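Alginate lyase A1-II' (Sphingomonas sp. A1, PDB 2CWS) probably depolymerises the polysaccharide alginate as a lyase of polysaccharide lyase family 7, this chain holding the jelly-roll-like catalytic domain. Local coordinates at residues Y162-R167 against V175-D180. Sequence-based numbering, arbitrary orientation. Where two conformers were deposited one is given.
Sequences YNMEIR and VTMNGD
Met177 curls alongside Met164, its methyl reaching Tyr162, on the inner face of a β-hairpin (strands 162-169 and 172-177) in the concanavalin-like β-sandwich of this lyase. From CB, the Met177 chain folds back twice (chi2 -72°, chi3 -75°), which turns its end toward segment 162-167. SD then lies 3.7 Å from CE of Met164 and near that residue's CB and CG, the two side chains running alongside each other; the same sulfur stands oblique to the Tyr162 ring, 5.5 Å from its centroid, in a Met-aromatic contact. CE goes on to Tyr162 in an apolar contact, 3.4 Å from its CB and close to CG. Cutting the side chain back to an alanine is likely to open a gap beside Met164 CE and leave Tyr162 CB and CG without the methyl packed against them. Leu134 and Met136 of strand 133-139, in the opposing sheet, cover this face, where Ile166 and Val175 continue the apolar layer. Tyr162 OH is hydrogen-bonded to Thr97 OG1 on the adjoining strand 88-99. Between the strands, Glu165 and Thr176 form a hydrogen-bonded pair, and Met164 CA sends a CA-H...O contact to Thr176 O (3.3 Å). Beyond Met177 the chain reverses in a type I' turn from Met177 to Asp180; at Gly179 a CB would jam against the carbonyl O of Asn178. Asn178 carries the pairing on with both backbone and side chain: its backbone N donates to Asn163 O (2.8 Å), while a water joins that same oxygen to Gly179 N. In place of a backbone carbonyl, Asn178 OD1 accepts Asn163 N at 2.9 Å, the N-H...O angle an almost straight 178°.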
ATOM      1  N   TYR A 162      -9.866   6.279  -8.895  1.00  4.55           N
ATOM      2  CA  TYR A 162      -9.472   4.974  -9.457  1.00  4.93           C
ATOM      3  C   TYR A 162     -10.075   3.855  -8.613  1.00  4.25           C
ATOM      4  O   TYR A 162     -10.188   3.948  -7.389  1.00  5.04           O
ATOM      5  CB  TYR A 162      -7.954   4.804  -9.545  1.00  5.62           C
ATOM      6  CG  TYR A 162      -7.129   5.410  -8.405  1.00  4.54           C
ATOM      7  CD1 TYR A 162      -6.462   6.596  -8.592  1.00  4.54           C
ATOM      8  CD2 TYR A 162      -7.009   4.769  -7.178  1.00  4.48           C
ATOM      9  CE1 TYR A 162      -5.684   7.169  -7.579  1.00  4.66           C
ATOM     10  CE2 TYR A 162      -6.266   5.315  -6.140  1.00  4.51           C
ATOM     11  CZ  TYR A 162      -5.601   6.518  -6.353  1.00  4.09           C
ATOM     12  OH  TYR A 162      -4.848   7.143  -5.367  1.00  4.52           O
ATOM     13  N   ASN A 163     -10.430   2.798  -9.319  1.00  4.52           N
ATOM     14  CA  ASN A 163     -10.821   1.529  -8.743  1.00  4.60           C
ATOM     15  C   ASN A 163      -9.746   0.475  -8.938  0.61  3.91           C
ATOM     16  O   ASN A 163      -9.576  -0.031 -10.049  0.61  3.49           O
ATOM     17  CB  ASN A 163     -12.086   0.996  -9.403  1.00  5.75           C
ATOM     18  CG  ASN A 163     -13.270   1.872  -9.073  1.00  5.34           C
ATOM     19  OD1 ASN A 163     -13.613   2.014  -7.912  1.00  9.51           O
ATOM     20  ND2 ASN A 163     -13.888   2.500 -10.071  1.00  6.89           N
ATOM     21  N   MET A 164      -9.023   0.161  -7.902  1.00  3.97           N
ATOM     22  CA  MET A 164      -7.827  -0.658  -7.982  1.00  4.38           C
ATOM     23  C   MET A 164      -8.109  -2.049  -7.435  1.00  4.16           C
ATOM     24  O   MET A 164      -8.882  -2.193  -6.487  1.00  4.61           O
ATOM     25  CB  MET A 164      -6.728   0.009  -7.148  1.00  4.90           C
ATOM     26  CG  MET A 164      -5.414  -0.732  -7.179  1.00  5.82           C
ATOM     27  SD  MET A 164      -4.188   0.026  -6.087  1.00  7.98           S
ATOM     28  CE  MET A 164      -3.973   1.621  -6.894  1.00  9.50           C
ATOM     29  N   GLU A 165      -7.448  -3.051  -8.033  1.00  4.24           N
ATOM     30  CA  GLU A 165      -7.481  -4.382  -7.428  1.00  4.83           C
ATOM     31  C   GLU A 165      -6.081  -4.950  -7.587  1.00  3.84           C
ATOM     32  O   GLU A 165      -5.436  -4.780  -8.610  1.00  4.71           O
ATOM     33  CB  GLU A 165      -8.520  -5.253  -8.132  1.00  5.66           C
ATOM     34  CG  GLU A 165      -8.647  -6.654  -7.535  1.00  8.24           C
ATOM     35  CD  GLU A 165      -9.797  -7.395  -8.171  1.00 12.16           C
ATOM     36  OE1 GLU A 165      -9.682  -8.614  -8.325  1.00 15.27           O
ATOM     37  OE2 GLU A 165     -10.819  -6.746  -8.556  1.00 15.82           O
ATOM     38  N   ILE A 166      -5.643  -5.632  -6.535  1.00  4.13           N
ATOM     39  CA  ILE A 166      -4.357  -6.339  -6.588  1.00  4.14           C
ATOM     40  C   ILE A 166      -4.615  -7.743  -6.047  1.00  3.73           C
ATOM     41  O   ILE A 166      -5.097  -7.862  -4.912  1.00  4.57           O
ATOM     42  CB  ILE A 166      -3.224  -5.675  -5.797  1.00  4.79           C
ATOM     43  CG1 ILE A 166      -3.136  -4.186  -6.141  1.00  6.89           C
ATOM     44  CG2 ILE A 166      -1.936  -6.405  -6.058  1.00  8.13           C
ATOM     45  CD1 ILE A 166      -2.042  -3.460  -5.321  1.00  7.43           C
ATOM     46  N   ARG A 167      -4.365  -8.750  -6.862  1.00  5.07           N
ATOM     47  CA  ARG A 167      -4.661 -10.154  -6.491  1.00  4.62           C
ATOM     48  C   ARG A 167      -3.450 -11.000  -6.700  1.00  4.76           C
ATOM     49  O   ARG A 167      -2.800 -10.903  -7.738  1.00  6.24           O
ATOM     50  CB  ARG A 167      -5.843 -10.680  -7.363  1.00  5.88           C
ATOM     51  CG  ARG A 167      -6.079 -12.173  -7.193  1.00  6.30           C
ATOM     52  CD  ARG A 167      -7.377 -12.577  -7.895  1.00  7.37           C
ATOM     53  NE  ARG A 167      -7.407 -12.420  -9.357  1.00  8.30           N
ATOM     54  CZ  ARG A 167      -7.182 -13.394 -10.233  1.00  8.02           C
ATOM     55  NH1 ARG A 167      -6.818 -14.626  -9.857  1.00  9.04           N
ATOM     56  NH2 ARG A 167      -7.292 -13.130 -11.532  1.00 10.13           N
ATOM     57  N   VAL A 175      -2.804  -7.203 -11.510  1.00  3.93           N
ATOM     58  CA  VAL A 175      -2.811  -5.801 -11.097  1.00  4.33           C
ATOM     59  C   VAL A 175      -3.797  -5.062 -11.981  1.00  4.01           C
ATOM     60  O   VAL A 175      -3.704  -5.134 -13.213  1.00  4.51           O
ATOM     61  CB  VAL A 175      -1.376  -5.222 -11.119  1.00  4.44           C
ATOM     62  CG1 VAL A 175      -0.506  -5.984 -10.113  1.00  6.68           C
ATOM     63  CG2 VAL A 175      -0.738  -5.230 -12.510  1.00  5.46           C
ATOM     64  N   THR A 176      -4.728  -4.343 -11.350  1.00  4.11           N
ATOM     65  CA  THR A 176      -5.863  -3.810 -12.091  1.00  4.62           C
ATOM     66  C   THR A 176      -6.139  -2.379 -11.706  1.00  4.05           C
ATOM     67  O   THR A 176      -6.197  -2.028 -10.517  1.00  4.42           O
ATOM     68  CB  THR A 176      -7.135  -4.619 -11.692  1.00  5.27           C
ATOM     69  OG1 THR A 176      -6.882  -6.013 -12.006  1.00  5.96           O
ATOM     70  CG2 THR A 176      -8.394  -4.167 -12.416  1.00  6.07           C
ATOM     71  N   MET A 177      -6.394  -1.561 -12.730  1.00  4.33           N
ATOM     72  CA  MET A 177      -6.952  -0.221 -12.549  1.00  3.88           C
ATOM     73  C   MET A 177      -8.167  -0.077 -13.425  1.00  4.25           C
ATOM     74  O   MET A 177      -8.079  -0.305 -14.639  1.00  4.65           O
ATOM     75  CB  MET A 177      -5.925   0.869 -12.977  1.00  5.46           C
ATOM     76  CG  MET A 177      -4.727   0.903 -12.053  1.00  6.81           C
ATOM     77  SD  MET A 177      -5.105   1.591 -10.427  1.00  8.75           S
ATOM     78  CE  MET A 177      -5.218   3.356 -10.885  1.00  9.98           C
ATOM     79  N   ASN A 178      -9.283   0.276 -12.830  1.00  4.49           N
ATOM     80  CA  ASN A 178     -10.510   0.577 -13.586  1.00  4.99           C
ATOM     81  C   ASN A 178     -10.880  -0.568 -14.511  1.00  4.64           C
ATOM     82  O   ASN A 178     -11.281  -0.360 -15.650  1.00  5.33           O
ATOM     83  CB  ASN A 178     -10.399   1.894 -14.345  1.00  5.14           C
ATOM     84  CG  ASN A 178     -10.031   3.053 -13.403  1.00  4.75           C
ATOM     85  OD1 ASN A 178     -10.369   3.038 -12.201  1.00  5.38           O
ATOM     86  ND2 ASN A 178      -9.376   4.032 -13.951  1.00  7.01           N
ATOM     87  N   GLY A 179     -10.746  -1.803 -13.996  1.00  4.88           N
ATOM     88  CA  GLY A 179     -11.193  -2.957 -14.786  1.00  5.86           C
ATOM     89  C   GLY A 179     -10.188  -3.428 -15.826  1.00  5.05           C
ATOM     90  O   GLY A 179     -10.453  -4.441 -16.488  1.00  6.61           O
ATOM     91  N   ASP A 180      -9.020  -2.790 -15.943  1.00  4.56           N
ATOM     92  CA  ASP A 180      -7.948  -3.195 -16.880  1.00  4.49           C
ATOM     93  C   ASP A 180      -6.928  -3.987 -16.062  1.00  4.43           C
ATOM     94  O   ASP A 180      -6.288  -3.403 -15.190  1.00  4.59           O
ATOM     95  CB  ASP A 180      -7.361  -1.924 -17.481  1.00  5.05           C
ATOM     96  CG  ASP A 180      -6.196  -2.123 -18.402  1.00  4.68           C
ATOM     97  OD1 ASP A 180      -5.679  -3.282 -18.505  1.00  5.18           O
ATOM     98  OD2 ASP A 180      -5.762  -1.121 -19.033  1.00  5.22           O
TER
HETATM   99  O   HOH W   1     -13.453   1.940 -12.953  1.00  7.99           O
HETATM  100  O   HOH W   2     -11.016  -2.117 -11.135  1.00  8.13           O
HETATM  101  O   HOH W   3      -6.413  -7.601  -9.936  1.00  7.91           O